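Local coordinates for NRPS (Penicillium fellutanum, PDB 6NKI), which belongs to a nonribosomal peptide synthetase and binds NADPH in a Rossmann-type domain of the male sterility protein family, at residues Y262-V273 and I313-W323; I235-A243 and M394-Y405. All coordinates share one frame; numbering follows the deposited sequence.

Contact 1. Residues Y262-V273 and I313-W323; sequences YNSDESDNWLFV and IGDGLNMSDFW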
loop_
_atom_site.group_PDB
_atom_site.type_symbol
_atom_site.label_atom_id
_atom_site.label_comp_id
_atom_site.label_asym_id
_atom_site.label_seq_id
_atom_site.Cartn_x
_atom_site.Cartn_y
_atom_site.Cartn_z
ATOM N N TYR A 262 25.363 9.230 -10.349
ATOM C CA TYR A 262 24.047 9.048 -10.942
ATOM C C TYR A 262 23.668 10.330 -11.672
ATOM O O TYR A 262 24.322 11.364 -11.532
ATOM C CB TYR A 262 23.000 8.688 -9.879
ATOM C CG TYR A 262 22.679 9.835 -8.949
ATOM C CD1 TYR A 262 23.434 10.070 -7.805
ATOM C CD2 TYR A 262 21.617 10.693 -9.215
ATOM C CE1 TYR A 262 23.138 11.135 -6.956
ATOM C CE2 TYR A 262 21.321 11.753 -8.378
ATOM C CZ TYR A 262 22.077 11.969 -7.252
ATOM O OH TYR A 262 21.750 13.019 -6.427
ATOM N N ASN A 263 22.598 10.244 -12.458
ATOM C CA ASN A 263 22.064 11.409 -13.151
ATOM C C ASN A 263 21.142 12.187 -12.220
ATOM O O ASN A 263 20.119 11.661 -11.762
ATOM C CB ASN A 263 21.320 10.977 -14.406
ATOM C CG ASN A 263 20.807 12.146 -15.209
ATOM O OD1 ASN A 263 21.026 13.307 -14.865
ATOM N ND2 ASN A 263 20.087 11.843 -16.278
ATOM N N SER A 264 21.492 13.444 -11.958
ATOM C CA SER A 264 20.767 14.282 -11.010
ATOM C C SER A 264 20.042 15.448 -11.671
ATOM O O SER A 264 19.493 16.302 -10.960
ATOM C CB SER A 264 21.722 14.824 -9.943
ATOM O OG SER A 264 21.042 15.719 -9.078
ATOM N N ASP A 265 20.026 15.516 -13.002
ATOM C CA ASP A 265 19.436 16.667 -13.675
ATOM C C ASP A 265 17.939 16.529 -13.885
ATOM O O ASP A 265 17.328 17.415 -14.487
ATOM C CB ASP A 265 20.131 16.915 -15.017
ATOM C CG ASP A 265 21.550 17.425 -14.848
ATOM O OD1 ASP A 265 21.831 18.029 -13.786
ATOM O OD2 ASP A 265 22.372 17.234 -15.772
ATOM N N GLU A 266 17.331 15.465 -13.384
ATOM C CA GLU A 266 15.902 15.242 -13.532
ATOM C C GLU A 266 15.232 14.988 -12.193
ATOM O O GLU A 266 14.272 14.219 -12.121
ATOM C CB GLU A 266 15.639 14.063 -14.453
ATOM C CG GLU A 266 16.232 12.782 -13.911
ATOM C CD GLU A 266 15.708 11.589 -14.641
ATOM O OE1 GLU A 266 14.797 11.794 -15.473
ATOM O OE2 GLU A 266 16.208 10.467 -14.397
ATOM N N SER A 267 15.731 15.616 -11.123
ATOM C CA SER A 267 15.191 15.354 -9.790
ATOM C C SER A 267 13.698 15.670 -9.695
ATOM O O SER A 267 12.972 15.022 -8.928
ATOM C CB SER A 267 15.975 16.140 -8.743
ATOM O OG SER A 267 17.224 15.522 -8.529
ATOM N N ASP A 268 13.215 16.630 -10.476
ATOM C CA ASP A 268 11.807 16.984 -10.421
ATOM C C ASP A 268 10.955 16.148 -11.375
ATOM O O ASP A 268 9.732 16.306 -11.386
ATOM C CB ASP A 268 11.644 18.483 -10.712
ATOM C CG ASP A 268 10.370 19.072 -10.114
ATOM O OD1 ASP A 268 9.557 18.312 -9.541
ATOM O OD2 ASP A 268 10.210 20.313 -10.184
ATOM N N ASN A 269 11.556 15.253 -12.159
ATOM C CA ASN A 269 10.761 14.372 -13.000
ATOM C C ASN A 269 10.094 13.285 -12.174
ATOM O O ASN A 269 10.473 12.989 -11.038
ATOM C CB ASN A 269 11.588 13.672 -14.089
ATOM C CG ASN A 269 11.943 14.574 -15.247
ATOM O OD1 ASN A 269 11.299 15.596 -15.492
ATOM N ND2 ASN A 269 12.902 14.132 -16.040
ATOM N N TRP A 270 9.112 12.644 -12.799
ATOM C CA TRP A 270 8.299 11.615 -12.169
ATOM C C TRP A 270 8.658 10.233 -12.713
ATOM O O TRP A 270 8.823 10.056 -13.926
ATOM C CB TRP A 270 6.809 11.884 -12.394
ATOM C CG TRP A 270 6.015 10.890 -11.683
ATOM C CD1 TRP A 270 5.567 9.701 -12.170
ATOM C CD2 TRP A 270 5.568 10.969 -10.342
ATOM N NE1 TRP A 270 4.880 9.022 -11.207
ATOM C CE2 TRP A 270 4.855 9.785 -10.073
ATOM C CE3 TRP A 270 5.698 11.927 -9.331
ATOM C CZ2 TRP A 270 4.270 9.537 -8.840
ATOM C CZ3 TRP A 270 5.114 11.675 -8.103
ATOM C CH2 TRP A 270 4.417 10.489 -7.870
ATOM N N LEU A 271 8.745 9.261 -11.807
ATOM C CA LEU A 271 9.099 7.875 -12.102
ATOM C C LEU A 271 7.918 6.963 -11.752
ATOM O O LEU A 271 7.488 6.915 -10.592
ATOM C CB LEU A 271 10.331 7.453 -11.296
ATOM C CG LEU A 271 10.939 6.063 -11.515
ATOM C CD1 LEU A 271 11.675 6.036 -12.854
ATOM C CD2 LEU A 271 11.845 5.600 -10.367
ATOM N N PHE A 272 7.424 6.210 -12.739
ATOM C CA PHE A 272 6.289 5.309 -12.518
ATOM C C PHE A 272 6.790 3.967 -12.004
ATOM O O PHE A 272 7.228 3.118 -12.782
ATOM C CB PHE A 272 5.471 5.122 -13.793
ATOM C CG PHE A 272 4.726 6.359 -14.234
ATOM C CD1 PHE A 272 3.560 6.759 -13.574
ATOM C CD2 PHE A 272 5.160 7.094 -15.338
ATOM C CE1 PHE A 272 2.872 7.881 -13.975
ATOM C CE2 PHE A 272 4.463 8.219 -15.747
ATOM C CZ PHE A 272 3.318 8.613 -15.051
ATOM N N VAL A 273 6.668 3.744 -10.702
ATOM C CA VAL A 273 7.055 2.476 -10.096
ATOM C C VAL A 273 6.074 2.118 -8.963
ATOM O O VAL A 273 5.542 2.996 -8.267
ATOM C CB VAL A 273 8.537 2.552 -9.634
ATOM C CG1 VAL A 273 8.711 3.642 -8.613
ATOM C CG2 VAL A 273 9.011 1.258 -9.040
ATOM N N ILE A 313 -1.729 3.040 -13.701
ATOM C CA ILE A 313 -1.043 3.002 -12.420
ATOM C C ILE A 313 -0.096 4.199 -12.376
ATOM O O ILE A 313 1.061 4.121 -12.812
ATOM C CB ILE A 313 -0.286 1.688 -12.248
ATOM C CG1 ILE A 313 -1.195 0.528 -12.601
ATOM C CG2 ILE A 313 0.173 1.526 -10.791
ATOM C CD1 ILE A 313 -2.325 0.376 -11.648
ATOM N N GLY A 314 -0.581 5.328 -11.867
ATOM C CA GLY A 314 0.261 6.492 -11.652
ATOM C C GLY A 314 1.264 6.385 -10.516
ATOM O O GLY A 314 2.017 7.342 -10.313
ATOM N N ASP A 315 1.320 5.250 -9.798
ATOM C CA ASP A 315 2.140 5.148 -8.591
ATOM C C ASP A 315 3.611 5.477 -8.869
ATOM O O ASP A 315 4.190 5.052 -9.873
ATOM C CB ASP A 315 2.072 3.739 -7.963
ATOM C CG ASP A 315 0.694 3.376 -7.362
ATOM O OD1 ASP A 315 -0.230 4.222 -7.377
ATOM O OD2 ASP A 315 0.609 2.273 -6.748
ATOM N N GLY A 316 4.234 6.210 -7.954
ATOM C CA GLY A 316 5.669 6.408 -8.138
ATOM C C GLY A 316 6.221 7.553 -7.295
ATOM O O GLY A 316 5.650 7.924 -6.272
ATOM N N LEU A 317 7.336 8.106 -7.775
ATOM C CA LEU A 317 8.212 8.953 -6.980
ATOM C C LEU A 317 8.792 10.076 -7.828
ATOM O O LEU A 317 8.921 9.954 -9.049
ATOM C CB LEU A 317 9.369 8.138 -6.405
ATOM C CG LEU A 317 9.077 7.048 -5.386
ATOM C CD1 LEU A 317 10.303 6.161 -5.170
ATOM C CD2 LEU A 317 8.619 7.661 -4.055
ATOM N N ASN A 318 9.157 11.173 -7.165
ATOM C CA ASN A 318 10.108 12.095 -7.765
ATOM C C ASN A 318 11.446 11.387 -7.911
ATOM O O ASN A 318 11.821 10.549 -7.087
ATOM C CB ASN A 318 10.277 13.348 -6.901
ATOM C CG ASN A 318 9.037 14.218 -6.892
ATOM O OD1 ASN A 318 8.427 14.464 -7.937
ATOM N ND2 ASN A 318 8.640 14.670 -5.705
ATOM N N MET A 319 12.177 11.719 -8.974
ATOM C CA MET A 319 13.491 11.111 -9.133
ATOM C C MET A 319 14.452 11.478 -7.993
ATOM O O MET A 319 15.262 10.639 -7.572
ATOM C CB MET A 319 14.071 11.487 -10.492
ATOM C CG MET A 319 13.334 10.802 -11.635
ATOM S SD MET A 319 13.313 9.034 -11.340
ATOM C CE MET A 319 15.051 8.642 -11.367
ATOM N N SER A 320 14.381 12.710 -7.469
ATOM C CA SER A 320 15.176 13.036 -6.288
ATOM C C SER A 320 14.788 12.160 -5.102
ATOM O O SER A 320 15.656 11.674 -4.364
ATOM C CB SER A 320 15.024 14.509 -5.921
ATOM O OG SER A 320 13.736 14.788 -5.419
ATOM N N ASP A 321 13.489 11.931 -4.910
ATOM C CA ASP A 321 13.050 11.079 -3.815
ATOM C C ASP A 321 13.506 9.640 -4.035
ATOM O O ASP A 321 13.908 8.947 -3.090
ATOM C CB ASP A 321 11.525 11.175 -3.701
ATOM C CG ASP A 321 10.990 10.689 -2.361
ATOM O OD1 ASP A 321 11.779 10.255 -1.486
ATOM O OD2 ASP A 321 9.758 10.760 -2.185
ATOM N N PHE A 322 13.453 9.178 -5.289
ATOM C CA PHE A 322 13.905 7.829 -5.623
ATOM C C PHE A 322 15.383 7.631 -5.265
ATOM O O PHE A 322 15.736 6.720 -4.501
ATOM C CB PHE A 322 13.620 7.548 -7.116
ATOM C CG PHE A 322 14.355 6.339 -7.670
ATOM C CD1 PHE A 322 13.965 5.053 -7.332
ATOM C CD2 PHE A 322 15.473 6.509 -8.500
ATOM C CE1 PHE A 322 14.654 3.948 -7.815
ATOM C CE2 PHE A 322 16.173 5.420 -8.970
ATOM C CZ PHE A 322 15.745 4.123 -8.629
ATOM N N TRP A 323 16.263 8.499 -5.769
ATOM C CA TRP A 323 17.689 8.284 -5.530
ATOM C C TRP A 323 18.084 8.447 -4.064
ATOM O O TRP A 323 18.975 7.726 -3.596
ATOM C CB TRP A 323 18.538 9.215 -6.377
ATOM C CG TRP A 323 18.583 8.880 -7.818
ATOM C CD1 TRP A 323 18.021 9.579 -8.842
ATOM C CD2 TRP A 323 19.197 7.737 -8.400
ATOM N NE1 TRP A 323 18.285 8.961 -10.039
ATOM C CE2 TRP A 323 19.005 7.822 -9.791
ATOM C CE3 TRP A 323 19.908 6.653 -7.884
ATOM C CZ2 TRP A 323 19.510 6.877 -10.667
ATOM C CZ3 TRP A 323 20.398 5.709 -8.758
ATOM C CH2 TRP A 323 20.195 5.827 -10.127
#
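Tyr262 has CG wedged between its backbone N and carbonyl carbon (chi1 70°), and Trp323 has CG anti to its carbonyl carbon (chi1 -73°); these torsions bring the two rings together, the side chains running antiparallel alongside each other. The phenol ring stacks face to face on the five-membered ring of the indole, the planes 29° apart, and Tyr262 CB makes a CH-pi contact 3.9 Å from the centroid of the six-membered ring. Phe322 CE2 covers the opposite indole face. Leu271 CD2 in turn lies over the Phe322 ring, 3.9 Å from its centroid, while the Met319 side chain, bent at chi2 and chi3, crosses Leu271 at about a right angle and lays SD against its CB. Beside this packing, an antiparallel ladder joins the strands: Leu271 N to Leu317 O is 2.8 Å, and Leu317 N to Leu271 O 3.1 Å. The Trp270 indole has Leu317 N over one face. Loop carbonyls continue the ladder into the helix start, where Met319 N donates to Asn269 O (3.0 Å) and Ser320 N to Ser267 O (3.1 Å). Strand 270-275 is the middle of a three-stranded mixed sheet, flanked by strands 233-235 and 316-318; Leu271 and Phe322 meet Leu249 of helix 248-259, and Phe322 also touches Val399 of helix 389-410.

Contact 2. Residues I235-A243 and M394-Y405; sequences IGPVSNAVA and MIRQAVVRNAEY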
loop_
_atom_site.group_PDB
_atom_site.type_symbol
_atom_site.label_atom_id
_atom_site.label_comp_id
_atom_site.label_asym_id
_atom_site.label_seq_id
_atom_site.Cartn_x
_atom_site.Cartn_y
_atom_site.Cartn_z
ATOM N N ILE A 235 8.377 -2.990 -8.684
ATOM C CA ILE A 235 9.502 -3.471 -7.840
ATOM C C ILE A 235 8.938 -4.424 -6.795
ATOM O O ILE A 235 7.759 -4.326 -6.488
ATOM C CB ILE A 235 10.281 -2.294 -7.235
ATOM C CG1 ILE A 235 9.565 -1.683 -6.033
ATOM C CG2 ILE A 235 10.552 -1.251 -8.299
ATOM C CD1 ILE A 235 10.234 -0.439 -5.522
ATOM N N GLY A 236 9.794 -5.288 -6.264
ATOM C CA GLY A 236 9.403 -6.353 -5.328
ATOM C C GLY A 236 8.743 -5.831 -4.075
ATOM O O GLY A 236 9.102 -4.758 -3.606
ATOM N N PRO A 237 7.810 -6.595 -3.483
ATOM C CA PRO A 237 7.119 -6.165 -2.273
ATOM C C PRO A 237 8.129 -5.938 -1.166
ATOM O O PRO A 237 9.234 -6.485 -1.172
ATOM C CB PRO A 237 6.188 -7.335 -1.965
ATOM C CG PRO A 237 6.878 -8.524 -2.559
ATOM C CD PRO A 237 7.566 -8.013 -3.792
ATOM N N VAL A 238 7.727 -5.103 -0.214
ATOM C CA VAL A 238 8.584 -4.755 0.910
ATOM C C VAL A 238 8.984 -6.008 1.677
ATOM O O VAL A 238 10.110 -6.120 2.177
ATOM C CB VAL A 238 7.864 -3.744 1.818
ATOM C CG1 VAL A 238 8.835 -3.223 2.877
ATOM C CG2 VAL A 238 7.239 -2.614 0.999
ATOM N N SER A 239 8.015 -6.909 1.842
ATOM C CA SER A 239 8.171 -8.141 2.660
ATOM C C SER A 239 9.232 -9.100 2.117
ATOM O O SER A 239 10.068 -9.541 2.907
ATOM C CB SER A 239 6.847 -8.831 2.824
ATOM O OG SER A 239 6.349 -9.281 1.574
ATOM N N ASN A 240 9.239 -9.357 0.812
ATOM C CA ASN A 240 10.241 -10.278 0.216
ATOM C C ASN A 240 10.885 -9.508 -0.924
ATOM O O ASN A 240 10.665 -9.866 -2.082
ATOM C CB ASN A 240 9.604 -11.549 -0.343
ATOM C CG ASN A 240 9.387 -12.613 0.709
ATOM O OD1 ASN A 240 9.577 -12.363 1.895
ATOM N ND2 ASN A 240 8.993 -13.801 0.286
ATOM N N ALA A 241 11.695 -8.516 -0.565
ATOM C CA ALA A 241 12.298 -7.637 -1.580
ATOM C C ALA A 241 13.578 -8.243 -2.141
ATOM O O ALA A 241 14.543 -8.426 -1.402
ATOM C CB ALA A 241 12.552 -6.273 -0.996
ATOM N N VAL A 242 13.509 -8.576 -3.421
ATOM C CA VAL A 242 14.640 -8.994 -4.243
ATOM C C VAL A 242 14.426 -8.382 -5.621
ATOM O O VAL A 242 13.485 -8.756 -6.331
ATOM C CB VAL A 242 14.780 -10.519 -4.343
ATOM C CG1 VAL A 242 15.817 -10.870 -5.394
ATOM C CG2 VAL A 242 15.188 -11.098 -2.998
ATOM N N ALA A 243 15.271 -7.426 -5.985
ATOM C CA ALA A 243 15.122 -6.752 -7.263
ATOM C C ALA A 243 15.412 -7.732 -8.388
ATOM O O ALA A 243 16.459 -8.387 -8.388
ATOM C CB ALA A 243 16.066 -5.555 -7.334
ATOM N N MET A 394 5.345 4.051 1.141
ATOM C CA MET A 394 5.478 2.595 1.080
ATOM C C MET A 394 6.244 2.141 -0.165
ATOM O O MET A 394 6.906 1.096 -0.119
ATOM C CB MET A 394 4.121 1.922 1.119
ATOM C CG MET A 394 4.228 0.509 1.665
ATOM S SD MET A 394 4.640 0.519 3.443
ATOM C CE MET A 394 5.210 -1.162 3.723
ATOM N N ILE A 395 6.171 2.896 -1.268
ATOM C CA ILE A 395 7.057 2.583 -2.387
ATOM C C ILE A 395 8.481 3.019 -2.066
ATOM O O ILE A 395 9.423 2.268 -2.339
ATOM C CB ILE A 395 6.566 3.199 -3.713
ATOM C CG1 ILE A 395 6.550 4.697 -3.631
ATOM C CG2 ILE A 395 5.130 2.818 -4.060
ATOM C CD1 ILE A 395 6.016 5.310 -4.846
ATOM N N ARG A 396 8.663 4.216 -1.484
ATOM C CA ARG A 396 9.978 4.607 -0.980
ATOM C C ARG A 396 10.638 3.503 -0.175
ATOM O O ARG A 396 11.805 3.193 -0.409
ATOM C CB ARG A 396 9.873 5.914 -0.186
ATOM C CG ARG A 396 11.026 6.161 0.742
ATOM C CD ARG A 396 11.094 7.527 1.336
ATOM N NE ARG A 396 9.877 7.953 2.017
ATOM C CZ ARG A 396 9.127 8.995 1.638
ATOM N NH1 ARG A 396 9.510 9.819 0.654
ATOM N NH2 ARG A 396 7.986 9.228 2.271
ATOM N N GLN A 397 9.912 2.867 0.724
ATOM C CA GLN A 397 10.532 1.775 1.450
ATOM C C GLN A 397 10.759 0.577 0.541
ATOM O O GLN A 397 11.669 -0.221 0.776
ATOM C CB GLN A 397 9.673 1.365 2.667
ATOM C CG GLN A 397 9.446 2.443 3.649
ATOM C CD GLN A 397 10.734 2.976 4.244
ATOM O OE1 GLN A 397 11.119 4.103 3.956
ATOM N NE2 GLN A 397 11.388 2.174 5.098
ATOM N N ALA A 398 9.952 0.418 -0.499
ATOM C CA ALA A 398 10.199 -0.713 -1.387
ATOM C C ALA A 398 11.533 -0.550 -2.116
ATOM O O ALA A 398 12.317 -1.507 -2.205
ATOM C CB ALA A 398 9.027 -0.888 -2.361
ATOM N N VAL A 399 11.843 0.665 -2.581
ATOM C CA VAL A 399 13.155 0.898 -3.183
ATOM C C VAL A 399 14.259 0.818 -2.146
ATOM O O VAL A 399 15.283 0.163 -2.382
ATOM C CB VAL A 399 13.206 2.207 -3.989
ATOM C CG1 VAL A 399 12.985 3.379 -3.145
ATOM C CG2 VAL A 399 14.597 2.353 -4.583
ATOM N N VAL A 400 14.055 1.418 -0.960
ATOM C CA VAL A 400 15.082 1.328 0.070
ATOM C C VAL A 400 15.407 -0.127 0.361
ATOM O O VAL A 400 16.573 -0.506 0.488
ATOM C CB VAL A 400 14.671 2.075 1.359
ATOM C CG1 VAL A 400 15.658 1.761 2.500
ATOM C CG2 VAL A 400 14.661 3.585 1.159
ATOM N N ARG A 401 14.386 -0.959 0.496
ATOM C CA ARG A 401 14.667 -2.342 0.865
ATOM C C ARG A 401 15.356 -3.083 -0.281
ATOM O O ARG A 401 16.104 -4.041 -0.047
ATOM C CB ARG A 401 13.385 -3.081 1.271
ATOM C CG ARG A 401 12.543 -2.490 2.392
ATOM C CD ARG A 401 13.302 -2.375 3.701
ATOM N NE ARG A 401 13.870 -3.643 4.155
ATOM C CZ ARG A 401 13.204 -4.569 4.838
ATOM N NH1 ARG A 401 11.923 -4.384 5.141
ATOM N NH2 ARG A 401 13.821 -5.685 5.210
ATOM N N ASN A 402 15.124 -2.652 -1.522
ATOM C CA ASN A 402 15.758 -3.314 -2.654
ATOM C C ASN A 402 17.210 -2.855 -2.816
ATOM O O ASN A 402 18.113 -3.677 -3.024
ATOM C CB ASN A 402 14.945 -3.059 -3.935
ATOM C CG ASN A 402 13.588 -3.811 -3.957
ATOM O OD1 ASN A 402 13.508 -4.983 -3.600
ATOM N ND2 ASN A 402 12.533 -3.124 -4.383
ATOM N N ALA A 403 17.458 -1.555 -2.691
ATOM C CA ALA A 403 18.825 -1.059 -2.766
ATOM C C ALA A 403 19.693 -1.607 -1.637
ATOM O O ALA A 403 20.908 -1.741 -1.799
ATOM C CB ALA A 403 18.815 0.468 -2.745
ATOM N N GLU A 404 19.096 -1.894 -0.480
ATOM C CA GLU A 404 19.802 -2.577 0.601
ATOM C C GLU A 404 20.059 -4.048 0.277
ATOM O O GLU A 404 20.994 -4.645 0.819
ATOM C CB GLU A 404 19.006 -2.445 1.899
ATOM C CG GLU A 404 19.617 -3.182 3.091
ATOM C CD GLU A 404 18.919 -2.898 4.417
ATOM O OE1 GLU A 404 17.939 -2.121 4.437
ATOM O OE2 GLU A 404 19.368 -3.451 5.447
ATOM N N TYR A 405 19.246 -4.650 -0.592
ATOM C CA TYR A 405 19.506 -6.026 -1.007
ATOM C C TYR A 405 20.712 -6.100 -1.929
ATOM O O TYR A 405 21.639 -6.885 -1.698
ATOM C CB TYR A 405 18.289 -6.625 -1.709
ATOM C CG TYR A 405 18.599 -7.958 -2.361
ATOM C CD1 TYR A 405 18.727 -9.110 -1.605
ATOM C CD2 TYR A 405 18.789 -8.054 -3.734
ATOM C CE1 TYR A 405 19.019 -10.324 -2.193
ATOM C CE2 TYR A 405 19.080 -9.266 -4.332
ATOM C CZ TYR A 405 19.195 -10.401 -3.556
ATOM O OH TYR A 405 19.485 -11.619 -4.136
#
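Ile235 and Ala398 meet where the loop that leaves strand 233-235 of this Rossmann-type protein crosses its last modelled helix, 389-410. Met394, Ala398, Arg401 or Asn402, and Tyr405 recur every three or four residues, so they line one side of the helix; the contact is made by packing, without hydrogen bonds between the segments. Its closely packed part is the buried one, where Ile235, Ala398, Asn402 and Ala243 gather. Ile235 CG1 stands between the backbone N and the carbonyl carbon (chi1 78°) and the chain runs straight on, which carries CD1 down to Ala398 CB and beside the backbone at Val399. The Asn402 amide fills the next place along: ND2 lies 3.7 Å from Ile235 CG1, and OD1 turns to the loop, facing the methyl of Ala241 and standing 3.8 Å from Ala243 N. Trp250 of helix 248-259 also touches Ile235, Ala243 and Asn402. The Ile235 side chain lies about 5 Å from the bound NADPH, so the buried end borders the nucleotide pocket.

Val238 bridges this part and the rim, spreading its two methyls along the helix: CG2 reaches Met394 CE at 3.7 Å, and the Val238 and Arg401 side chains cross at about a right angle, CG1 lying 3.8 Å from Arg401 CG. The solvent side is less enclosed. Arg401 is exposed, and its guanidinium has Val238 O over one face. Farther along, Val242 and Tyr405 are both partly exposed; Val242 CG2 sits over the Tyr405 ring, 4.2 Å from the centroid and 18° off the normal, while Val242 CG1 touches CE2 of the same ring at 3.8 Å.

Along the chain the four segments come in the order 235-243, 262-273, 313-323, 394-405, which nests contact 1 inside the loop closed by contact 2. Their centres are 16 Å apart, yet they touch. Strands 233-235 and 270-275 run parallel as neighbours in one three-stranded sheet, setting Ile235 beside Val273. Helix 389-410 also packs on contact 1: Ile395 CD1 lies 3.6 Å from Leu317 CG, and Arg396 NH1 forms a salt bridge with Asp321 OD2. Helix 248-259 packs against both contacts. Together they tie the last modelled helix to the small sheet beside the NADPH pocket, with the Ile235 and Val273 side chains about 5 and 6 Å from the NADPH.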